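PDB 3OZQ: Serpin48 from Tenebrio molitor, which inhibits the serine protease SPE with high specificity in insect innate immunity, as a member of the serpin family. Local coordinates for residues 159-164 with 310-315; 96-101 with 120-125; 135-140 with 150-155; 58-63 with 289-294. All blocks are in the same frame, centred on the assembly; numbering follows the deposited sequence.

Overall arrangement
Following the chain, residues 58-63 open the span of interaction 4, which stays open until 289-294 return to helix 54-63. Within that span two short loops close in series: interaction 2 pairs strand 90-100 with strand 120-124, and interaction 3 folds the segment after helix 129-143 back onto that helix. Residues 159-164 then open interaction 1, which closes at 310-315, beyond the end of interaction 4, so these two cross. Interactions 1 and 2 meet in one sheet through strands 90-100 and 163-174. In interaction 3, helix and returning segment pack on this sheet (Met136 on Val164, Leu151 on Val314), and interaction 4, about 14 Å from interaction 1 between centres, joins through the Ala291-Ile310 backbone bond.

Interaction 1 of 4, residues 159-164 with 310-315; sequences NLTRVV and ISNIVQ
Ser311 pushes its hydroxyl into the turn that leads to strand 163-174. With OG beside its own backbone N (chi1 -55°), it meets Arg162 N at 2.8 Å from OG in a nearly straight bond of 165°, while Val163 N reaches the same oxygen only weakly. In return, the carbonyl of Val163 takes Ser311 N in its own plane, at 2.7 Å from O to N, and weakly Asn312 N. The helical psi of Ser311 (-42°) lets two successive N-H groups turn to one oxygen. Contact is tightest in this grip; farther into the sheet the side chains meet more loosely, Val164 CG2 lying 4.0 Å from Asn312 OD1. Val163 also packs on Ile97 of the neighbouring strand. Toward the turn, direct packing gives way to water. Water 1 donates to Leu160 O, accepts from Arg162 NH2 and joins Ser311 OG. Arg162 NE holds that Leu160 carbonyl directly, 2.8 Å from NE to O, which folds the bent arginine chain over its own turn. Water 2 links Thr161 OG1, itself bonded to Asn158 N, to Asn312 OD1. These parallel strands correspond to s3A and s5A of a serpin, between which the reactive-centre loop of an inhibitory serpin inserts. Insertion down to this level would probably have to break a few short polar bonds and exchange waters, with little apolar interlocking to undo.

Interaction 2 of 4, residues 96-101 with 120-125; sequences KIYVKT and QSENVD
Lys96 curls over the neighbouring strand until its ammonium group lies between two partners of segment 120-125. NZ donates to a lone pair of Gln120 OE1 at 2.8 Å, and forms a salt bridge with Glu122, 2.9 Å from NZ to OE2. CG, anti to the backbone N (chi1 170°), lies over one face of the Tyr98 ring; the bend at chi2 (109°) then brings CD against Gln120 CG, and that at chi3 turns CE and NZ toward Gln120 and Glu122. Trp139 adds a cation-pi contact. The other carboxylate oxygen, Glu122 OE1, accepts from water 3, which also bonds Tyr98 OH at the edge of the ring.

The backbones are matched in parallel register. Ile97 N and Val99 N donate to Gln120 O and Glu122 O, each 2.8 Å from N to O, and Val99 O accepts from Val124 N. Ile97 O has two donors, Glu122 N and Ser121 OG, arriving from opposite faces of its plane, so the serine hydroxyl is spent on the neighbouring strand. Farther along, Val124 CG1 packs 3.6 Å from Tyr98 CB. Strand 90-100, helix 107-115 and strand 120-124 form a beta-alpha-beta crossover, the s2A, helix E, s1A unit at the margin of serpin sheet A.

Interaction 3 of 4, residues 135-140 with 150-155; sequences LMNAWV and NLVDPE
Asn137 reaches from helix 129-143 to clasp the backbone of Val152 with both ends of its amide. CB leaves the helix toward the returning segment, and chi1 of -66° sets CG beside the backbone N, where it lies 3.5 Å from Val152 N. The branch OD1 accepts from Val152 N at 2.7 Å, the N-H being nearly straight (164°) though the donor is tilted from the amide plane; it also touches Val152 CB at 3.3 Å. The branch ND2 donates to a lone pair of Val152 O, 3.0 Å away and almost perfectly straight (175°), and passes close to Asn150 CA. Two bonds thus fix the rotation of the buried amide and satisfy both polar groups of Val152. A leucine in its place would probably leave the N-H and C=O of Val152 without these mates and set the segment free to shift. Water 4 adds a bridge from Asn137 O to Leu151 N. Apolar contacts flank the clasp: Met136 CE on Val152 CG2 at 3.8 Å, Val140 on Leu151. Met136 also rests on Val164 and Leu151 on Ile166, as in the serpin fold, where helix F and the segment returning from it lie across sheet A.

Interaction 4 of 4, residues 58-63 with 289-294; sequences EEIRQV and KKAFGD
The carboxylate of Glu59 is gripped by two backbone N-H groups on one oxygen. At its edge, the syn lone pair of OE1 takes Lys290 N at 2.9 Å; from above its plane, 49° out, Lys289 N reaches the same OE1 at 3.0 Å. Water 5 donates to OE1 as well and passes the link on to Ala291 N, while OE2 lies beside Lys290 CD at 3.6 Å, where the two side chains cross at about a right angle. Beyond the unusual chi1 of -105° the glutamate chain is extended (chi2 -179°), which carries the carboxylate across to the loop. The bonds join helix 54-63, helix C of the serpin fold, to the start of the 3-10 turn 290-292, in the connection from helix 279-286 to strand 310-321. The negative charge probably suits the N-H groups that begin that turn, and the ammonium of Lys290 stays 4.8 Å away from OE2 to NZ. An alanine at Glu59 would probably leave the amides of Lys289 and Lys290 without their acceptor and the turn freer to move. One residue along the helix, Ile60 CD1 rests loosely on Ala291 CB, 4.3 Å away, and the same isoleucine packs on Leu45 of helix 38-50.

Interaction 1 of 4, residues 159-164 with 310-315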
loop_
_atom_site.group_PDB
_atom_site.type_symbol
_atom_site.label_atom_id
_atom_site.label_comp_id
_atom_site.label_asym_id
_atom_site.label_seq_id
_atom_site.Cartn_x
_atom_site.Cartn_y
_atom_site.Cartn_z
ATOM N N ASN A 159 20.042 19.447 8.832
ATOM C CA ASN A 159 21.434 19.475 8.415
ATOM C C ASN A 159 22.002 18.078 8.180
ATOM O O ASN A 159 22.946 17.913 7.411
ATOM C CB ASN A 159 22.314 20.294 9.387
ATOM C CG ASN A 159 21.965 20.058 10.854
ATOM O OD1 ASN A 159 22.728 19.432 11.590
ATOM N ND2 ASN A 159 20.831 20.593 11.291
ATOM N N LEU A 160 21.411 17.072 8.821
ATOM C CA LEU A 160 21.865 15.694 8.628
ATOM C C LEU A 160 21.087 14.869 7.589
ATOM O O LEU A 160 21.340 13.680 7.441
ATOM C CB LEU A 160 21.876 14.943 9.956
ATOM C CG LEU A 160 23.126 15.093 10.823
ATOM C CD1 LEU A 160 23.041 14.099 11.968
ATOM C CD2 LEU A 160 24.385 14.874 10.004
ATOM N N THR A 161 20.149 15.475 6.872
ATOM C CA THR A 161 19.402 14.710 5.880
ATOM C C THR A 161 20.368 14.267 4.789
ATOM O O THR A 161 21.047 15.103 4.187
ATOM C CB THR A 161 18.218 15.500 5.282
ATOM O OG1 THR A 161 17.352 15.921 6.336
ATOM C CG2 THR A 161 17.419 14.618 4.315
ATOM N N ARG A 162 20.445 12.950 4.573
ATOM C CA ARG A 162 21.401 12.336 3.643
ATOM C C ARG A 162 20.727 11.573 2.502
ATOM O O ARG A 162 21.043 11.786 1.340
ATOM C CB ARG A 162 22.356 11.402 4.396
ATOM C CG ARG A 162 23.637 12.107 4.908
ATOM C CD ARG A 162 24.169 11.487 6.208
ATOM N NE ARG A 162 23.204 11.579 7.316
ATOM C CZ ARG A 162 23.375 11.000 8.503
ATOM N NH1 ARG A 162 24.469 10.294 8.742
ATOM N NH2 ARG A 162 22.465 11.127 9.451
ATOM N N VAL A 163 19.812 10.669 2.842
ATOM C CA VAL A 163 18.984 10.011 1.823
ATOM C C VAL A 163 17.520 9.970 2.229
ATOM O O VAL A 163 17.179 9.560 3.353
ATOM C CB VAL A 163 19.438 8.568 1.530
ATOM C CG1 VAL A 163 18.471 7.894 0.541
ATOM C CG2 VAL A 163 20.863 8.553 0.990
ATOM N N VAL A 164 16.655 10.386 1.307
ATOM C CA VAL A 164 15.227 10.359 1.545
ATOM C C VAL A 164 14.561 9.484 0.495
ATOM O O VAL A 164 14.754 9.697 -0.703
ATOM C CB VAL A 164 14.620 11.774 1.493
ATOM C CG1 VAL A 164 13.099 11.708 1.629
ATOM C CG2 VAL A 164 15.235 12.639 2.587
ATOM N N ILE A 310 20.006 6.193 5.393
ATOM C CA ILE A 310 18.639 6.494 5.022
ATOM C C ILE A 310 18.057 7.374 6.114
ATOM O O ILE A 310 17.878 6.935 7.247
ATOM C CB ILE A 310 17.758 5.233 4.875
ATOM C CG1 ILE A 310 18.268 4.328 3.749
ATOM C CG2 ILE A 310 16.329 5.638 4.596
ATOM C CD1 ILE A 310 17.341 3.099 3.496
ATOM N N SER A 311 17.747 8.613 5.763
ATOM C CA SER A 311 17.291 9.580 6.754
ATOM C C SER A 311 15.779 9.508 6.980
ATOM O O SER A 311 15.303 9.619 8.108
ATOM C CB SER A 311 17.690 10.990 6.328
ATOM O OG SER A 311 19.080 11.076 6.105
ATOM N N ASN A 312 15.026 9.360 5.899
ATOM C CA ASN A 312 13.572 9.264 6.010
ATOM C C ASN A 312 13.001 8.328 4.959
ATOM O O ASN A 312 13.584 8.176 3.890
ATOM C CB ASN A 312 12.920 10.643 5.880
ATOM C CG ASN A 312 13.581 11.682 6.762
ATOM O OD1 ASN A 312 14.682 12.126 6.478
ATOM N ND2 ASN A 312 12.923 12.049 7.850
ATOM N N ILE A 313 11.863 7.702 5.275
ATOM C CA ILE A 313 11.118 6.925 4.295
ATOM C C ILE A 313 9.640 7.257 4.434
ATOM O O ILE A 313 9.024 6.962 5.444
ATOM C CB ILE A 313 11.296 5.401 4.483
ATOM C CG1 ILE A 313 12.777 5.038 4.604
ATOM C CG2 ILE A 313 10.666 4.656 3.313
ATOM C CD1 ILE A 313 12.995 3.547 4.909
ATOM N N VAL A 314 9.082 7.881 3.415
ATOM C CA VAL A 314 7.759 8.450 3.532
ATOM C C VAL A 314 6.855 7.938 2.427
ATOM O O VAL A 314 7.126 8.139 1.238
ATOM C CB VAL A 314 7.813 10.013 3.528
ATOM C CG1 VAL A 314 6.418 10.592 3.768
ATOM C CG2 VAL A 314 8.740 10.487 4.613
ATOM N N GLN A 315 5.816 7.221 2.826
ATOM C CA GLN A 315 4.782 6.804 1.882
ATOM C C GLN A 315 3.540 7.654 2.028
ATOM O O GLN A 315 3.087 7.919 3.132
ATOM C CB GLN A 315 4.430 5.335 2.075
ATOM C CG GLN A 315 3.434 4.810 1.053
ATOM C CD GLN A 315 3.141 3.345 1.241
ATOM O OE1 GLN A 315 3.821 2.494 0.665
ATOM N NE2 GLN A 315 2.121 3.032 2.043
HETATM O O HOH W 1 19.810 11.595 8.865
HETATM O O HOH W 2 15.874 14.195 7.593
#

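Interaction 2 of 4, residues 96-101 with 120-125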
loop_
_atom_site.group_PDB
_atom_site.type_symbol
_atom_site.label_atom_id
_atom_site.label_comp_id
_atom_site.label_asym_id
_atom_site.label_seq_id
_atom_site.Cartn_x
_atom_site.Cartn_y
_atom_site.Cartn_z
ATOM N N LYS A 96 10.966 7.777 -5.505
ATOM C CA LYS A 96 12.235 8.435 -5.764
ATOM C C LYS A 96 13.161 8.371 -4.565
ATOM O O LYS A 96 12.725 8.369 -3.413
ATOM C CB LYS A 96 11.985 9.880 -6.171
ATOM C CG LYS A 96 13.232 10.709 -6.236
ATOM C CD LYS A 96 13.605 11.052 -7.631
ATOM C CE LYS A 96 12.677 12.080 -8.203
ATOM N NZ LYS A 96 13.409 12.844 -9.267
ATOM N N ILE A 97 14.458 8.310 -4.846
ATOM C CA ILE A 97 15.454 8.343 -3.800
ATOM C C ILE A 97 16.252 9.605 -4.013
ATOM O O ILE A 97 17.039 9.684 -4.949
ATOM C CB ILE A 97 16.363 7.103 -3.848
ATOM C CG1 ILE A 97 15.539 5.841 -3.545
ATOM C CG2 ILE A 97 17.505 7.232 -2.852
ATOM C CD1 ILE A 97 16.394 4.613 -3.250
ATOM N N TYR A 98 15.999 10.612 -3.185
ATOM C CA TYR A 98 16.743 11.871 -3.260
ATOM C C TYR A 98 17.975 11.796 -2.373
ATOM O O TYR A 98 17.872 11.369 -1.223
ATOM C CB TYR A 98 15.877 13.038 -2.809
ATOM C CG TYR A 98 14.839 13.461 -3.809
ATOM C CD1 TYR A 98 15.134 14.394 -4.794
ATOM C CD2 TYR A 98 13.557 12.921 -3.774
ATOM C CE1 TYR A 98 14.179 14.784 -5.706
ATOM C CE2 TYR A 98 12.597 13.307 -4.674
ATOM C CZ TYR A 98 12.906 14.238 -5.639
ATOM O OH TYR A 98 11.941 14.612 -6.541
ATOM N N VAL A 99 19.119 12.241 -2.908
ATOM C CA VAL A 99 20.408 12.123 -2.231
ATOM C C VAL A 99 21.160 13.467 -2.058
ATOM O O VAL A 99 21.155 14.319 -2.945
ATOM C CB VAL A 99 21.308 11.090 -2.960
ATOM C CG1 VAL A 99 22.622 10.927 -2.241
ATOM C CG2 VAL A 99 20.573 9.732 -3.069
ATOM N N LYS A 100 21.780 13.635 -0.897
ATOM C CA LYS A 100 22.504 14.854 -0.514
ATOM C C LYS A 100 23.431 15.305 -1.651
ATOM O O LYS A 100 24.168 14.477 -2.182
ATOM C CB LYS A 100 23.313 14.527 0.746
ATOM C CG LYS A 100 24.028 15.669 1.444
ATOM C CD LYS A 100 24.698 15.132 2.706
ATOM C CE LYS A 100 25.751 16.099 3.273
ATOM N NZ LYS A 100 25.151 17.300 3.938
ATOM N N THR A 101 23.390 16.589 -2.033
ATOM C CA THR A 101 24.122 17.037 -3.237
ATOM C C THR A 101 25.606 16.700 -3.188
ATOM O O THR A 101 26.223 16.438 -4.220
ATOM C CB THR A 101 23.946 18.559 -3.619
ATOM O OG1 THR A 101 23.756 19.372 -2.452
ATOM C CG2 THR A 101 22.765 18.757 -4.561
ATOM N N GLN A 120 13.113 6.452 -9.433
ATOM C CA GLN A 120 14.329 7.119 -9.883
ATOM C C GLN A 120 15.134 7.677 -8.728
ATOM O O GLN A 120 14.706 7.600 -7.580
ATOM C CB GLN A 120 14.023 8.176 -10.932
ATOM C CG GLN A 120 13.297 9.365 -10.443
ATOM C CD GLN A 120 12.758 10.180 -11.591
ATOM O OE1 GLN A 120 12.728 11.410 -11.537
ATOM N NE2 GLN A 120 12.321 9.493 -12.641
ATOM N N SER A 121 16.322 8.205 -9.028
ATOM C CA SER A 121 17.169 8.764 -7.987
ATOM C C SER A 121 17.817 10.046 -8.489
ATOM O O SER A 121 18.099 10.188 -9.679
ATOM C CB SER A 121 18.211 7.749 -7.532
ATOM O OG SER A 121 18.989 8.254 -6.459
ATOM N N GLU A 122 18.030 10.981 -7.572
ATOM C CA GLU A 122 18.374 12.347 -7.939
ATOM C C GLU A 122 19.041 13.043 -6.759
ATOM O O GLU A 122 18.703 12.770 -5.601
ATOM C CB GLU A 122 17.096 13.074 -8.374
ATOM C CG GLU A 122 17.220 14.558 -8.636
ATOM C CD GLU A 122 16.028 15.101 -9.411
ATOM O OE1 GLU A 122 15.560 16.231 -9.107
ATOM O OE2 GLU A 122 15.563 14.397 -10.340
ATOM N N ASN A 123 20.021 13.905 -7.052
ATOM C CA ASN A 123 20.672 14.720 -6.028
ATOM C C ASN A 123 19.847 15.946 -5.727
ATOM O O ASN A 123 19.235 16.522 -6.625
ATOM C CB ASN A 123 22.083 15.169 -6.460
ATOM C CG ASN A 123 23.136 14.122 -6.186
ATOM O OD1 ASN A 123 23.482 13.862 -5.036
ATOM N ND2 ASN A 123 23.653 13.509 -7.244
ATOM N N VAL A 124 19.840 16.358 -4.465
ATOM C CA VAL A 124 19.088 17.535 -4.065
ATOM C C VAL A 124 19.787 18.150 -2.873
ATOM O O VAL A 124 20.350 17.436 -2.045
ATOM C CB VAL A 124 17.601 17.194 -3.702
ATOM C CG1 VAL A 124 17.533 16.275 -2.490
ATOM C CG2 VAL A 124 16.798 18.463 -3.448
ATOM N N ASP A 125 19.767 19.477 -2.801
ATOM C CA ASP A 125 20.344 20.179 -1.666
ATOM C C ASP A 125 19.337 20.289 -0.534
ATOM O O ASP A 125 18.379 21.055 -0.625
ATOM C CB ASP A 125 20.795 21.582 -2.071
ATOM C CG ASP A 125 21.613 22.264 -0.982
ATOM O OD1 ASP A 125 21.656 21.736 0.151
ATOM O OD2 ASP A 125 22.211 23.327 -1.255
HETATM O O HOH W 3 12.881 16.246 -9.005
#

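Interaction 3 of 4, residues 135-140 with 150-155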
loop_
_atom_site.group_PDB
_atom_site.type_symbol
_atom_site.label_atom_id
_atom_site.label_comp_id
_atom_site.label_asym_id
_atom_site.label_seq_id
_atom_site.Cartn_x
_atom_site.Cartn_y
_atom_site.Cartn_z
ATOM N N LEU A 135 10.567 20.996 -3.982
ATOM C CA LEU A 135 11.103 20.344 -5.169
ATOM C C LEU A 135 10.607 18.902 -5.227
ATOM O O LEU A 135 10.084 18.455 -6.249
ATOM C CB LEU A 135 12.636 20.389 -5.126
ATOM C CG LEU A 135 13.547 19.932 -6.271
ATOM C CD1 LEU A 135 13.934 18.463 -6.127
ATOM C CD2 LEU A 135 12.927 20.221 -7.633
ATOM N N MET A 136 10.775 18.188 -4.121
ATOM C CA MET A 136 10.351 16.795 -4.034
ATOM C C MET A 136 8.838 16.691 -4.200
ATOM O O MET A 136 8.357 15.871 -4.968
ATOM C CB MET A 136 10.803 16.180 -2.710
ATOM C CG MET A 136 12.310 16.101 -2.581
ATOM S SD MET A 136 12.893 15.553 -0.967
ATOM C CE MET A 136 12.350 13.869 -0.961
ATOM N N ASN A 137 8.094 17.548 -3.508
ATOM C CA ASN A 137 6.636 17.534 -3.607
ATOM C C ASN A 137 6.116 17.874 -4.993
ATOM O O ASN A 137 5.086 17.359 -5.416
ATOM C CB ASN A 137 6.009 18.477 -2.577
ATOM C CG ASN A 137 6.249 18.014 -1.158
ATOM O OD1 ASN A 137 6.607 16.856 -0.929
ATOM N ND2 ASN A 137 6.054 18.911 -0.197
ATOM N N ALA A 138 6.817 18.761 -5.694
ATOM C CA ALA A 138 6.352 19.195 -7.004
ATOM C C ALA A 138 6.535 18.043 -7.975
ATOM O O ALA A 138 5.696 17.820 -8.852
ATOM C CB ALA A 138 7.112 20.437 -7.477
ATOM N N TRP A 139 7.625 17.308 -7.792
ATOM C CA TRP A 139 7.907 16.140 -8.607
ATOM C C TRP A 139 6.797 15.113 -8.408
ATOM O O TRP A 139 6.220 14.612 -9.370
ATOM C CB TRP A 139 9.264 15.521 -8.261
ATOM C CG TRP A 139 9.567 14.332 -9.140
ATOM C CD1 TRP A 139 10.058 14.365 -10.413
ATOM C CD2 TRP A 139 9.346 12.946 -8.830
ATOM N NE1 TRP A 139 10.173 13.088 -10.909
ATOM C CE2 TRP A 139 9.746 12.199 -9.957
ATOM C CE3 TRP A 139 8.871 12.267 -7.702
ATOM C CZ2 TRP A 139 9.680 10.802 -9.993
ATOM C CZ3 TRP A 139 8.804 10.874 -7.740
ATOM C CH2 TRP A 139 9.209 10.161 -8.877
ATOM N N VAL A 140 6.501 14.819 -7.145
ATOM C CA VAL A 140 5.408 13.911 -6.802
ATOM C C VAL A 140 4.087 14.342 -7.441
ATOM O O VAL A 140 3.333 13.511 -7.943
ATOM C CB VAL A 140 5.219 13.810 -5.276
ATOM C CG1 VAL A 140 3.805 13.275 -4.930
ATOM C CG2 VAL A 140 6.300 12.942 -4.662
ATOM N N ASN A 150 2.012 17.732 -1.112
ATOM C CA ASN A 150 2.648 17.953 0.170
ATOM C C ASN A 150 3.069 16.672 0.858
ATOM O O ASN A 150 2.848 16.501 2.054
ATOM C CB ASN A 150 1.704 18.749 1.073
ATOM C CG ASN A 150 1.482 20.147 0.561
ATOM O OD1 ASN A 150 2.351 21.003 0.703
ATOM N ND2 ASN A 150 0.334 20.382 -0.066
ATOM N N LEU A 151 3.672 15.768 0.102
ATOM C CA LEU A 151 4.142 14.524 0.684
ATOM C C LEU A 151 5.187 14.789 1.760
ATOM O O LEU A 151 5.073 14.284 2.875
ATOM C CB LEU A 151 4.702 13.590 -0.394
ATOM C CG LEU A 151 5.039 12.175 0.090
ATOM C CD1 LEU A 151 4.891 11.152 -1.039
ATOM C CD2 LEU A 151 6.431 12.131 0.702
ATOM N N VAL A 152 6.202 15.577 1.412
ATOM C CA VAL A 152 7.318 15.884 2.316
ATOM C C VAL A 152 6.966 17.111 3.146
ATOM O O VAL A 152 6.635 18.173 2.606
ATOM C CB VAL A 152 8.627 16.164 1.542
ATOM C CG1 VAL A 152 9.753 16.610 2.500
ATOM C CG2 VAL A 152 9.062 14.932 0.732
ATOM N N ASP A 153 7.004 16.946 4.460
ATOM C CA ASP A 153 6.852 18.058 5.379
ATOM C C ASP A 153 8.245 18.590 5.661
ATOM O O ASP A 153 9.059 17.899 6.274
ATOM C CB ASP A 153 6.181 17.582 6.664
ATOM C CG ASP A 153 6.182 18.643 7.758
ATOM O OD1 ASP A 153 5.377 18.505 8.693
ATOM O OD2 ASP A 153 6.986 19.602 7.693
ATOM N N PRO A 154 8.528 19.827 5.216
ATOM C CA PRO A 154 9.892 20.356 5.264
ATOM C C PRO A 154 10.515 20.240 6.653
ATOM O O PRO A 154 11.734 20.194 6.783
ATOM C CB PRO A 154 9.715 21.821 4.853
ATOM C CG PRO A 154 8.308 22.131 5.118
ATOM C CD PRO A 154 7.560 20.863 4.818
ATOM N N GLU A 155 9.682 20.161 7.678
ATOM C CA GLU A 155 10.182 20.037 9.039
ATOM C C GLU A 155 10.990 18.758 9.284
ATOM O O GLU A 155 11.788 18.701 10.221
ATOM C CB GLU A 155 9.029 20.145 10.040
ATOM C CG GLU A 155 8.381 21.528 10.074
ATOM C CD GLU A 155 9.312 22.608 10.607
ATOM O OE1 GLU A 155 9.276 22.865 11.829
ATOM O OE2 GLU A 155 10.074 23.203 9.809
HETATM O O HOH W 4 3.439 15.985 -3.036
#

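Interaction 4 of 4, residues 58-63 with 289-294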
loop_
_atom_site.group_PDB
_atom_site.type_symbol
_atom_site.label_atom_id
_atom_site.label_comp_id
_atom_site.label_asym_id
_atom_site.label_seq_id
_atom_site.Cartn_x
_atom_site.Cartn_y
_atom_site.Cartn_z
ATOM N N GLU A 58 22.251 -6.841 3.667
ATOM C CA GLU A 58 21.819 -8.175 4.064
ATOM C C GLU A 58 20.631 -8.125 5.019
ATOM O O GLU A 58 19.719 -8.940 4.927
ATOM C CB GLU A 58 22.981 -8.946 4.695
ATOM C CG GLU A 58 22.628 -10.369 5.115
ATOM C CD GLU A 58 22.155 -11.224 3.952
ATOM O OE1 GLU A 58 22.415 -10.851 2.785
ATOM O OE2 GLU A 58 21.515 -12.269 4.208
ATOM N N GLU A 59 20.657 -7.174 5.948
ATOM C CA GLU A 59 19.535 -6.947 6.848
ATOM C C GLU A 59 18.268 -6.696 6.047
ATOM O O GLU A 59 17.279 -7.408 6.198
ATOM C CB GLU A 59 19.803 -5.743 7.746
ATOM C CG GLU A 59 20.168 -6.078 9.173
ATOM C CD GLU A 59 20.406 -4.832 10.004
ATOM O OE1 GLU A 59 20.141 -3.718 9.496
ATOM O OE2 GLU A 59 20.865 -4.961 11.159
ATOM N N ILE A 60 18.299 -5.687 5.183
ATOM C CA ILE A 60 17.133 -5.361 4.362
ATOM C C ILE A 60 16.608 -6.615 3.677
ATOM O O ILE A 60 15.393 -6.822 3.569
ATOM C CB ILE A 60 17.474 -4.297 3.316
ATOM C CG1 ILE A 60 17.782 -2.964 4.014
ATOM C CG2 ILE A 60 16.345 -4.110 2.331
ATOM C CD1 ILE A 60 18.386 -1.936 3.105
ATOM N N ARG A 61 17.528 -7.458 3.225
ATOM C CA ARG A 61 17.154 -8.692 2.544
ATOM C C ARG A 61 16.422 -9.628 3.504
ATOM O O ARG A 61 15.423 -10.244 3.143
ATOM C CB ARG A 61 18.400 -9.383 1.989
ATOM C CG ARG A 61 18.148 -10.256 0.769
ATOM C CD ARG A 61 19.147 -11.411 0.720
ATOM N NE ARG A 61 18.900 -12.348 1.814
ATOM C CZ ARG A 61 19.659 -13.400 2.102
ATOM N NH1 ARG A 61 20.741 -13.669 1.380
ATOM N NH2 ARG A 61 19.332 -14.184 3.126
ATOM N N GLN A 62 16.944 -9.717 4.723
ATOM C CA GLN A 62 16.403 -10.555 5.782
ATOM C C GLN A 62 14.987 -10.141 6.124
ATOM O O GLN A 62 14.117 -10.996 6.281
ATOM C CB GLN A 62 17.292 -10.463 7.036
ATOM C CG GLN A 62 16.747 -11.131 8.314
ATOM C CD GLN A 62 17.239 -10.450 9.603
ATOM O OE1 GLN A 62 17.969 -9.464 9.555
ATOM N NE2 GLN A 62 16.825 -10.968 10.753
ATOM N N VAL A 63 14.741 -8.837 6.243
ATOM C CA VAL A 63 13.405 -8.378 6.637
ATOM C C VAL A 63 12.389 -8.482 5.501
ATOM O O VAL A 63 11.223 -8.787 5.725
ATOM C CB VAL A 63 13.406 -6.958 7.278
ATOM C CG1 VAL A 63 14.764 -6.326 7.168
ATOM C CG2 VAL A 63 12.331 -6.081 6.653
ATOM N N LYS A 289 18.087 -1.944 10.795
ATOM C CA LYS A 289 18.717 -1.031 11.751
ATOM C C LYS A 289 19.915 -0.318 11.133
ATOM O O LYS A 289 19.969 0.913 11.118
ATOM C CB LYS A 289 19.141 -1.767 13.027
ATOM C CG LYS A 289 18.032 -2.572 13.710
ATOM C CD LYS A 289 16.670 -1.865 13.644
ATOM C CE LYS A 289 15.861 -2.046 14.927
ATOM N NZ LYS A 289 16.178 -0.974 15.929
ATOM N N LYS A 290 20.847 -1.103 10.594
ATOM C CA LYS A 290 22.107 -0.583 10.069
ATOM C C LYS A 290 21.925 0.569 9.091
ATOM O O LYS A 290 22.632 1.567 9.176
ATOM C CB LYS A 290 22.918 -1.694 9.394
ATOM C CG LYS A 290 24.077 -2.233 10.230
ATOM C CD LYS A 290 23.621 -2.731 11.595
ATOM C CE LYS A 290 24.808 -3.158 12.451
ATOM N NZ LYS A 290 25.590 -4.259 11.810
ATOM N N ALA A 291 20.982 0.423 8.162
ATOM C CA ALA A 291 20.838 1.384 7.074
ATOM C C ALA A 291 20.444 2.778 7.554
ATOM O O ALA A 291 20.576 3.747 6.807
ATOM C CB ALA A 291 19.853 0.880 6.041
ATOM N N PHE A 292 19.946 2.867 8.787
ATOM C CA PHE A 292 19.486 4.143 9.353
ATOM C C PHE A 292 20.521 4.800 10.268
ATOM O O PHE A 292 20.299 5.909 10.762
ATOM C CB PHE A 292 18.205 3.931 10.174
ATOM C CG PHE A 292 17.060 3.334 9.400
ATOM C CD1 PHE A 292 16.677 3.854 8.175
ATOM C CD2 PHE A 292 16.352 2.248 9.915
ATOM C CE1 PHE A 292 15.582 3.303 7.480
ATOM C CE2 PHE A 292 15.280 1.691 9.226
ATOM C CZ PHE A 292 14.891 2.215 8.011
ATOM N N GLY A 293 21.634 4.113 10.512
ATOM C CA GLY A 293 22.604 4.565 11.500
ATOM C C GLY A 293 24.039 4.655 11.012
ATOM O O GLY A 293 24.292 4.657 9.806
ATOM N N ASP A 294 24.979 4.724 11.952
ATOM C CA ASP A 294 26.389 4.979 11.625
ATOM C C ASP A 294 27.080 3.855 10.868
ATOM O O ASP A 294 28.002 4.103 10.095
ATOM C CB ASP A 294 27.196 5.295 12.889
ATOM C CG ASP A 294 26.917 6.682 13.427
ATOM O OD1 ASP A 294 26.561 7.569 12.624
ATOM O OD2 ASP A 294 27.059 6.885 14.653
HETATM O O HOH W 5 20.219 -2.474 7.181
#